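Local coordinates for protein V-type ATP synthase alpha chain (Nanoarchaeum equitans Kin4-M, PDB 5BN3) that binds ADP and magnesium in its P-loop-type nucleotide-binding domain as the A (alpha) subunit of an archaeal V-type ATP synthase, at residues 207-212 and 486-491; 446-451 and 508-513; 230-235 and 413-418. All blocks are in the same frame, centred on the assembly; numbering follows the deposited sequence.

Contact 1 of 3, residues 207-212 and 486-491. With ADP (adenosine-5'-diphosphate), chain C.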
# COMPACT_ATOMS: atom_id res chain seq x y z
N LEU A 207 -10.87 -32.32 11.44
CA LEU A 207 -11.75 -31.48 12.25
C LEU A 207 -12.19 -32.15 13.55
O LEU A 207 -12.61 -31.47 14.48
CB LEU A 207 -12.98 -31.05 11.44
CG LEU A 207 -12.73 -30.25 10.16
CD1 LEU A 207 -14.03 -29.66 9.65
CD2 LEU A 207 -11.70 -29.17 10.40
N ASP A 208 -12.09 -33.47 13.61
CA ASP A 208 -12.55 -34.20 14.79
C ASP A 208 -11.46 -34.42 15.83
O ASP A 208 -11.73 -34.47 17.03
CB ASP A 208 -13.19 -35.54 14.39
CG ASP A 208 -14.50 -35.36 13.64
OD1 ASP A 208 -15.07 -34.25 13.70
OD2 ASP A 208 -14.96 -36.34 13.00
N ILE A 209 -10.22 -34.56 15.37
CA ILE A 209 -9.11 -34.84 16.28
C ILE A 209 -8.15 -33.67 16.42
O ILE A 209 -7.83 -33.25 17.54
CB ILE A 209 -8.31 -36.07 15.82
CG1 ILE A 209 -9.23 -37.28 15.66
CG2 ILE A 209 -7.20 -36.39 16.80
CD1 ILE A 209 -9.90 -37.71 16.95
N MET A 210 -7.70 -33.13 15.29
CA MET A 210 -6.69 -32.08 15.30
C MET A 210 -7.22 -30.75 15.83
O MET A 210 -6.63 -30.18 16.75
CB MET A 210 -6.10 -31.91 13.90
CG MET A 210 -5.47 -33.18 13.33
SD MET A 210 -3.90 -33.60 14.13
CE MET A 210 -4.42 -34.93 15.20
N PHE A 211 -8.32 -30.26 15.27
CA PHE A 211 -8.86 -28.96 15.68
C PHE A 211 -10.35 -28.98 16.01
O PHE A 211 -11.11 -28.18 15.45
CB PHE A 211 -8.58 -27.91 14.59
CG PHE A 211 -7.14 -27.89 14.12
CD1 PHE A 211 -6.17 -27.24 14.87
CD2 PHE A 211 -6.77 -28.51 12.94
CE1 PHE A 211 -4.85 -27.21 14.45
CE2 PHE A 211 -5.45 -28.49 12.51
CZ PHE A 211 -4.49 -27.84 13.27
N PRO A 212 -10.77 -29.85 16.94
CA PRO A 212 -12.21 -29.97 17.17
C PRO A 212 -12.78 -28.80 17.97
O PRO A 212 -12.06 -28.17 18.74
CB PRO A 212 -12.32 -31.25 18.01
CG PRO A 212 -11.04 -31.28 18.78
CD PRO A 212 -9.99 -30.72 17.84
N GLU A 486 -0.93 -38.12 4.00
CA GLU A 486 -1.60 -38.87 2.94
C GLU A 486 -2.56 -39.95 3.45
O GLU A 486 -3.46 -40.37 2.72
CB GLU A 486 -0.57 -39.51 1.99
CG GLU A 486 0.23 -38.50 1.17
CD GLU A 486 1.20 -39.17 0.21
OE1 GLU A 486 1.26 -40.42 0.18
OE2 GLU A 486 1.91 -38.45 -0.52
N GLY A 487 -2.37 -40.39 4.69
CA GLY A 487 -3.17 -41.48 5.22
C GLY A 487 -4.18 -41.08 6.28
O GLY A 487 -5.11 -41.83 6.56
N PHE A 488 -4.01 -39.90 6.87
CA PHE A 488 -4.89 -39.46 7.95
C PHE A 488 -5.56 -38.10 7.69
O PHE A 488 -6.78 -37.99 7.74
CB PHE A 488 -4.11 -39.41 9.27
CG PHE A 488 -4.96 -39.08 10.46
CD1 PHE A 488 -5.81 -40.04 11.00
CD2 PHE A 488 -4.91 -37.83 11.05
CE1 PHE A 488 -6.60 -39.74 12.10
CE2 PHE A 488 -5.69 -37.53 12.15
CZ PHE A 488 -6.54 -38.49 12.67
N LEU A 489 -4.75 -37.09 7.41
CA LEU A 489 -5.27 -35.73 7.21
C LEU A 489 -6.10 -35.62 5.94
O LEU A 489 -7.20 -35.06 5.95
CB LEU A 489 -4.12 -34.71 7.20
CG LEU A 489 -3.32 -34.62 8.49
CD1 LEU A 489 -2.22 -33.58 8.38
CD2 LEU A 489 -4.24 -34.28 9.65
N GLN A 490 -5.58 -36.16 4.84
CA GLN A 490 -6.31 -36.15 3.58
C GLN A 490 -7.55 -37.03 3.67
O GLN A 490 -7.51 -38.11 4.26
CB GLN A 490 -5.41 -36.62 2.42
CG GLN A 490 -4.40 -35.58 1.96
CD GLN A 490 -3.54 -36.06 0.81
OE1 GLN A 490 -3.92 -36.97 0.08
NE2 GLN A 490 -2.37 -35.45 0.65
N GLN A 491 -8.64 -36.56 3.08
CA GLN A 491 -9.90 -37.29 3.10
C GLN A 491 -10.72 -36.95 1.85
O GLN A 491 -11.11 -35.80 1.65
CB GLN A 491 -10.68 -36.96 4.38
CG GLN A 491 -11.93 -37.82 4.58
CD GLN A 491 -12.49 -37.72 5.99
OE1 GLN A 491 -11.81 -37.25 6.91
NE2 GLN A 491 -13.72 -38.17 6.16
PB ADP C . -14.05 -23.02 -2.55
O1B ADP C . -13.06 -22.76 -1.45
O2B ADP C . -15.48 -23.17 -2.10
O3B ADP C . -13.86 -22.12 -3.75
PA ADP C . -14.59 -25.74 -3.31
O1A ADP C . -15.19 -26.18 -2.02
O2A ADP C . -15.48 -25.44 -4.49
O3A ADP C . -13.61 -24.49 -3.05
O5' ADP C . -13.53 -26.86 -3.77
C5' ADP C . -12.65 -26.61 -4.87
C4' ADP C . -12.26 -27.93 -5.53
O4' ADP C . -11.55 -28.76 -4.60
C3' ADP C . -13.50 -28.68 -5.97
O3' ADP C . -13.39 -29.01 -7.36
C2' ADP C . -13.53 -29.93 -5.12
O2' ADP C . -13.87 -31.08 -5.90
C1' ADP C . -12.13 -30.06 -4.56
N9 ADP C . -12.20 -30.55 -3.16
C8 ADP C . -12.30 -29.79 -2.05
N7 ADP C . -12.34 -30.56 -0.93
C5 ADP C . -12.26 -31.84 -1.32
C6 ADP C . -12.25 -33.16 -0.64
N6 ADP C . -12.33 -33.26 0.71
N1 ADP C . -12.15 -34.26 -1.43
C2 ADP C . -12.07 -34.17 -2.77
N3 ADP C . -12.07 -33.01 -3.45
C4 ADP C . -12.17 -31.83 -2.79

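Contact 2 of 3, residues 446-451 and 508-513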
# COMPACT_ATOMS: atom_id res chain seq x y z
N GLU A 446 -0.71 -35.22 20.16
CA GLU A 446 0.50 -34.43 20.41
C GLU A 446 1.64 -34.89 19.52
O GLU A 446 2.44 -34.09 19.04
CB GLU A 446 0.92 -34.55 21.88
CG GLU A 446 0.07 -33.76 22.86
CD GLU A 446 0.57 -33.89 24.28
OE1 GLU A 446 1.30 -34.86 24.57
OE2 GLU A 446 0.23 -33.02 25.12
N GLU A 447 1.70 -36.21 19.32
CA GLU A 447 2.73 -36.83 18.51
C GLU A 447 2.59 -36.44 17.04
O GLU A 447 3.58 -36.14 16.36
CB GLU A 447 2.63 -38.35 18.66
CG GLU A 447 3.78 -39.15 18.08
CD GLU A 447 3.62 -40.63 18.34
OE1 GLU A 447 3.15 -41.35 17.43
OE2 GLU A 447 3.96 -41.09 19.46
N PHE A 448 1.35 -36.44 16.54
CA PHE A 448 1.08 -36.03 15.17
C PHE A 448 1.49 -34.57 14.95
O PHE A 448 2.13 -34.25 13.95
CB PHE A 448 -0.41 -36.22 14.83
CG PHE A 448 -0.77 -37.62 14.43
CD1 PHE A 448 0.08 -38.69 14.69
CD2 PHE A 448 -1.98 -37.88 13.79
CE1 PHE A 448 -0.26 -39.98 14.31
CE2 PHE A 448 -2.32 -39.17 13.41
CZ PHE A 448 -1.46 -40.22 13.67
N PHE A 449 1.12 -33.70 15.88
CA PHE A 449 1.49 -32.29 15.79
C PHE A 449 3.00 -32.11 15.82
O PHE A 449 3.55 -31.29 15.09
CB PHE A 449 0.84 -31.51 16.94
CG PHE A 449 -0.56 -31.05 16.65
CD1 PHE A 449 -0.81 -30.08 15.70
CD2 PHE A 449 -1.63 -31.58 17.36
CE1 PHE A 449 -2.10 -29.65 15.44
CE2 PHE A 449 -2.93 -31.15 17.10
CZ PHE A 449 -3.16 -30.19 16.14
N ALA A 450 3.67 -32.89 16.67
CA ALA A 450 5.13 -32.80 16.80
C ALA A 450 5.84 -33.22 15.52
O ALA A 450 6.84 -32.60 15.13
CB ALA A 450 5.60 -33.64 17.98
N ILE A 451 5.34 -34.26 14.87
CA ILE A 451 5.94 -34.77 13.64
C ILE A 451 5.72 -33.81 12.46
O ILE A 451 6.64 -33.54 11.69
CB ILE A 451 5.39 -36.18 13.30
CG1 ILE A 451 5.91 -37.20 14.31
CG2 ILE A 451 5.78 -36.59 11.89
CD1 ILE A 451 5.23 -38.55 14.21
N GLU A 508 -8.64 -45.94 15.01
CA GLU A 508 -7.85 -47.07 14.52
C GLU A 508 -6.71 -46.64 13.61
O GLU A 508 -5.62 -47.21 13.67
CB GLU A 508 -8.74 -48.08 13.80
CG GLU A 508 -9.53 -48.98 14.74
CD GLU A 508 -8.63 -49.79 15.65
OE1 GLU A 508 -7.76 -50.52 15.14
OE2 GLU A 508 -8.79 -49.70 16.89
N LEU A 509 -6.96 -45.63 12.78
CA LEU A 509 -5.93 -45.06 11.93
C LEU A 509 -4.80 -44.46 12.76
O LEU A 509 -3.62 -44.65 12.45
CB LEU A 509 -6.51 -44.01 10.99
CG LEU A 509 -7.07 -44.51 9.66
CD1 LEU A 509 -7.65 -43.37 8.84
CD2 LEU A 509 -5.97 -45.21 8.89
N MET A 510 -5.16 -43.73 13.81
CA MET A 510 -4.18 -43.12 14.71
C MET A 510 -3.35 -44.20 15.40
O MET A 510 -2.14 -44.05 15.55
CB MET A 510 -4.88 -42.24 15.75
CG MET A 510 -5.71 -41.10 15.17
SD MET A 510 -6.55 -40.10 16.42
CE MET A 510 -5.14 -39.41 17.28
N ARG A 511 -4.01 -45.27 15.82
CA ARG A 511 -3.36 -46.35 16.55
C ARG A 511 -2.36 -47.13 15.70
O ARG A 511 -1.27 -47.46 16.17
CB ARG A 511 -4.40 -47.30 17.15
CG ARG A 511 -5.06 -46.75 18.41
CD ARG A 511 -6.15 -47.67 18.92
NE ARG A 511 -6.70 -47.20 20.19
CZ ARG A 511 -7.92 -47.49 20.64
NH1 ARG A 511 -8.73 -48.25 19.92
NH2 ARG A 511 -8.32 -47.01 21.80
N ILE A 512 -2.72 -47.42 14.46
CA ILE A 512 -1.83 -48.17 13.57
C ILE A 512 -0.65 -47.32 13.09
O ILE A 512 0.46 -47.83 12.92
CB ILE A 512 -2.60 -48.79 12.38
CG1 ILE A 512 -1.70 -49.73 11.57
CG2 ILE A 512 -3.19 -47.72 11.48
CD1 ILE A 512 -1.11 -50.86 12.39
N ILE A 513 -0.88 -46.02 12.91
CA ILE A 513 0.20 -45.10 12.56
C ILE A 513 1.17 -44.98 13.73
O ILE A 513 2.39 -45.02 13.55
CB ILE A 513 -0.36 -43.70 12.20
CG1 ILE A 513 -1.08 -43.74 10.85
CG2 ILE A 513 0.76 -42.67 12.13
CD1 ILE A 513 -1.75 -42.43 10.48

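Contact 3 of 3, residues 230-235 and 413-418. With MG (magnesium ion), chain K; ADP (adenosine-5'-diphosphate), chain C.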
# COMPACT_ATOMS: atom_id res chain seq x y z
N THR A 230 -16.45 -24.74 0.39
CA THR A 230 -17.80 -25.23 0.11
C THR A 230 -17.93 -26.74 0.30
O THR A 230 -18.88 -27.21 0.92
CB THR A 230 -18.24 -24.84 -1.32
OG1 THR A 230 -18.34 -23.41 -1.42
CG2 THR A 230 -19.58 -25.46 -1.65
N VAL A 231 -16.96 -27.49 -0.21
CA VAL A 231 -16.95 -28.94 -0.03
C VAL A 231 -16.82 -29.29 1.45
O VAL A 231 -17.52 -30.18 1.94
CB VAL A 231 -15.81 -29.60 -0.84
CG1 VAL A 231 -15.66 -31.06 -0.45
CG2 VAL A 231 -16.09 -29.48 -2.32
N LEU A 232 -15.95 -28.58 2.16
CA LEU A 232 -15.75 -28.84 3.59
C LEU A 232 -17.03 -28.61 4.38
O LEU A 232 -17.39 -29.42 5.22
CB LEU A 232 -14.62 -27.98 4.15
CG LEU A 232 -14.29 -28.27 5.62
CD1 LEU A 232 -13.86 -29.72 5.77
CD2 LEU A 232 -13.21 -27.35 6.15
N ASN A 233 -17.72 -27.51 4.10
CA ASN A 233 -18.98 -27.22 4.78
C ASN A 233 -20.08 -28.22 4.42
O ASN A 233 -20.88 -28.59 5.27
CB ASN A 233 -19.43 -25.78 4.48
CG ASN A 233 -18.89 -24.78 5.49
OD1 ASN A 233 -19.51 -24.55 6.53
ND2 ASN A 233 -17.75 -24.19 5.18
N GLN A 234 -20.10 -28.65 3.16
CA GLN A 234 -21.07 -29.65 2.71
C GLN A 234 -20.80 -31.01 3.36
O GLN A 234 -21.73 -31.74 3.68
CB GLN A 234 -21.06 -29.77 1.18
CG GLN A 234 -21.74 -28.62 0.46
CD GLN A 234 -21.66 -28.75 -1.06
OE1 GLN A 234 -20.92 -29.57 -1.59
NE2 GLN A 234 -22.44 -27.93 -1.76
N GLN A 235 -19.52 -31.34 3.53
CA GLN A 235 -19.14 -32.57 4.23
C GLN A 235 -19.61 -32.55 5.67
O GLN A 235 -20.10 -33.55 6.19
CB GLN A 235 -17.62 -32.75 4.19
CG GLN A 235 -17.09 -33.23 2.86
CD GLN A 235 -17.71 -34.54 2.42
OE1 GLN A 235 -18.58 -34.56 1.55
NE2 GLN A 235 -17.25 -35.64 3.01
N HIS A 413 -4.23 -31.81 -1.98
CA HIS A 413 -4.32 -32.30 -0.61
C HIS A 413 -5.59 -31.71 0.01
O HIS A 413 -5.61 -30.54 0.42
CB HIS A 413 -3.07 -31.85 0.16
CG HIS A 413 -3.10 -32.13 1.63
ND1 HIS A 413 -2.11 -32.86 2.26
CD2 HIS A 413 -3.95 -31.74 2.60
CE1 HIS A 413 -2.37 -32.92 3.55
NE2 HIS A 413 -3.48 -32.25 3.79
N TYR A 414 -6.65 -32.51 0.07
CA TYR A 414 -7.92 -32.08 0.64
C TYR A 414 -8.32 -32.97 1.82
O TYR A 414 -8.13 -34.18 1.76
CB TYR A 414 -9.05 -32.11 -0.39
CG TYR A 414 -8.79 -31.37 -1.69
CD1 TYR A 414 -8.73 -29.98 -1.73
CD2 TYR A 414 -8.65 -32.07 -2.88
CE1 TYR A 414 -8.51 -29.31 -2.93
CE2 TYR A 414 -8.43 -31.41 -4.07
CZ TYR A 414 -8.37 -30.04 -4.09
OH TYR A 414 -8.15 -29.39 -5.28
N PRO A 415 -8.87 -32.38 2.89
CA PRO A 415 -9.06 -30.94 3.12
C PRO A 415 -7.74 -30.19 3.23
O PRO A 415 -6.80 -30.67 3.87
CB PRO A 415 -9.77 -30.89 4.48
CG PRO A 415 -10.43 -32.23 4.61
CD PRO A 415 -9.48 -33.19 3.96
N ALA A 416 -7.66 -29.03 2.59
CA ALA A 416 -6.43 -28.24 2.58
C ALA A 416 -6.22 -27.45 3.87
O ALA A 416 -5.87 -26.27 3.82
CB ALA A 416 -6.41 -27.31 1.38
N ILE A 417 -6.42 -28.10 5.01
CA ILE A 417 -6.25 -27.45 6.31
C ILE A 417 -4.77 -27.22 6.62
O ILE A 417 -3.98 -28.16 6.66
CB ILE A 417 -6.88 -28.30 7.43
CG1 ILE A 417 -8.40 -28.38 7.28
CG2 ILE A 417 -6.52 -27.73 8.79
CD1 ILE A 417 -9.12 -27.08 7.62
N ASN A 418 -4.41 -25.96 6.85
CA ASN A 418 -3.07 -25.61 7.32
C ASN A 418 -2.93 -26.01 8.79
O ASN A 418 -3.42 -25.31 9.68
CB ASN A 418 -2.82 -24.11 7.13
CG ASN A 418 -1.39 -23.69 7.44
OD1 ASN A 418 -0.78 -24.16 8.41
ND2 ASN A 418 -0.85 -22.80 6.62
MG MG K . -17.22 -22.19 -2.63
PB ADP C . -14.05 -23.02 -2.55
O1B ADP C . -13.06 -22.76 -1.45
O2B ADP C . -15.48 -23.17 -2.10
O3B ADP C . -13.86 -22.12 -3.75
PA ADP C . -14.59 -25.74 -3.31
O1A ADP C . -15.19 -26.18 -2.02
O2A ADP C . -15.48 -25.44 -4.49
O3A ADP C . -13.61 -24.49 -3.05
O5' ADP C . -13.53 -26.86 -3.77
C5' ADP C . -12.65 -26.61 -4.87
C4' ADP C . -12.26 -27.93 -5.53
O4' ADP C . -11.55 -28.76 -4.60
C3' ADP C . -13.50 -28.68 -5.97
O3' ADP C . -13.39 -29.01 -7.36
C2' ADP C . -13.53 -29.93 -5.12
O2' ADP C . -13.87 -31.08 -5.90
C1' ADP C . -12.13 -30.06 -4.56
N9 ADP C . -12.20 -30.55 -3.16
C8 ADP C . -12.30 -29.79 -2.05
N7 ADP C . -12.34 -30.56 -0.93
C5 ADP C . -12.26 -31.84 -1.32
C6 ADP C . -12.25 -33.16 -0.64
N6 ADP C . -12.33 -33.26 0.71
N1 ADP C . -12.15 -34.26 -1.43
C2 ADP C . -12.07 -34.17 -2.77
N3 ADP C . -12.07 -33.01 -3.45
C4 ADP C . -12.17 -31.83 -2.79
O HOH W 1 -17.39 -23.66 -4.08
O HOH W 2 -16.11 -20.89 -3.81
O HOH W 3 -17.28 -20.75 -1.14
O HOH W 4 -19.03 -21.35 -3.25

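Contact 1 of 3, residues 207-212 and 486-491
Ile209 and Met210 meet Phe488 and Leu489. All four residues are buried, and the contact between the segments is apolar. Met210 CG touches Leu489 CD2 at 4.0 Å, and the two side chains cross at about a right angle. The Met210 chain bends at chi2 (-73°) and again at chi3. This bend carries its methyl CE to Phe488 CE2, 4.2 Å away, on an oblique approach to the ring. Ile209 instead comes to the ring edge near its plane, with CG1 at 4.2 Å from Phe488 CZ. The ring is therefore met by both residues at its outer end.

The contact joins helix 205-210 of the nucleotide-binding domain to helix 472-489 of the C-terminal domain. Polar bonds accompany the apolar ones. Arg205, on the first of these helices, spans the join and binds the carbonyl oxygens of Phe488 and Gln490. Arg445 of helix 441-458 hydrogen-bonds the carbonyl oxygens of Ile209 and Met210.

Beyond the end of helix 472-489 the chain reaches the ADP pocket. Adenine N6 of ADP donates a hydrogen bond to Gln491 O at 3.0 Å, with an angle of 144° at the hydrogen. The Gln491 amide group turns elsewhere: its NE2 binds Gly203 O, and its OE1 accepts a bond from Arg205 N.

Contact 2 of 3, residues 446-451 and 508-513
Phe448 and Met510 mark the closest backbone approach, with their CA atoms 8.8 Å apart. Both segments are helical throughout, and both helices extend beyond them in each direction. They cross at a marked slant. Each keeps regular backbone bonds, such as Ile451 N to Glu447 O and Ile513 N to Leu509 O. No hydrogen bond passes between them.

The gap is bridged mainly by Phe448. Its CG lies anti to the carbonyl carbon (chi1 -82°), and the ring reaches across to the second helix. The far end of the ring does the touching. Ile513 CG2 sits 3.6 Å from Phe448 CE1 and equally near CZ. The other branch of Ile513 also takes part, with CD1 at 3.9 Å from Phe448 CZ. The two side chains cross at about a right angle, and CG2 approaches the ring obliquely. Next to it, Phe448 CZ lies 4.1 Å from Met510 CA, so the ring also rests against the helix backbone. Phe448 CE2 meets Met510 CG at 4.3 Å.

Polar groups lie to the sides of this apolar contact. Glu508 and Arg511, one turn apart, form a long, weak salt bridge. Glu508 OE2 lies in the plane of the guanidinium group, 3.4 Å from Arg511 NH1. Glu447 OE1 is hydrogen-bonded to His514 ND1, a second tie to helix 503-523.

Phe448 also packs edge-to-face with Phe488 and touches Ile484, both on helix 472-489. Three consecutive helices, 441-458, 472-489 and 503-523, thus share one buried apolar interior. This is the helix-bundle arrangement of the C-terminal domain in V- and A-type ATP synthase A subunits.

Contact 3 of 3, residues 230-235 and 413-418
Leu232 sends one methyl to each of two residues in the facing loop: CD1 lies 4.4 Å from Pro415 CG, and CD2 lies 4.4 Å from Ile417 CD1. This is a light apolar contact between buried side chains. The peptide bond before Pro415 is cis.

Tyr414, just before that bond, lies along ADP. Its CB lies against the C5-C6 edge of adenine, 3.4 Å from ADP C5. CG follows over C5 and C4. The ring then spreads: CD1 faces C8 and N7, while CD2 faces C4 and N3. ADP N9 stands 3.6 Å above the tyrosine plane, over its centre. Farther out, CE1 and CZ pass the ribose oxygen O4'. The OH ends 3.5 Å from the same O4'.

Val231 also meets the base, with CG1 3.4 Å from ADP N7. At the phosphates, Val231 N donates to ADP O1A and Thr230 N to ADP O2B. Thr230 OG1 binds magnesium at 2.0 Å. ADP O2B and four waters complete six ligands. Two of these waters also donate to ADP oxygens, and Asp320 is hydrogen-bonded to Thr230 OG1.

A helix start that grips phosphates through backbone amides and magnesium through a threonine hydroxyl is consistent with a P-loop (Walker A motif), as expected of this nucleotide-binding family.

Overall arrangement
From the N terminus, the chain passes its strand-rich part and opens contact 1 at 207-212. Contact 3 opens soon after, at 230-235, and closes at 413-418, so it nests within the loop of contact 1. Contact 2 opens next, at 446-451. Contact 1 closes at 486-491 before contact 2 closes at 508-513, so these two cross. Contact 3 stays within the nucleotide-binding domain, and contact 2 within the C-terminal one. Contact 1 ties the two together. It touches contact 2 through Phe488 and Met510, and contact 3 through Gln491 and Tyr414. Contacts 1 and 3 both reach ADP. Contacts 2 and 3 stay about 7 Å apart at their nearest atoms.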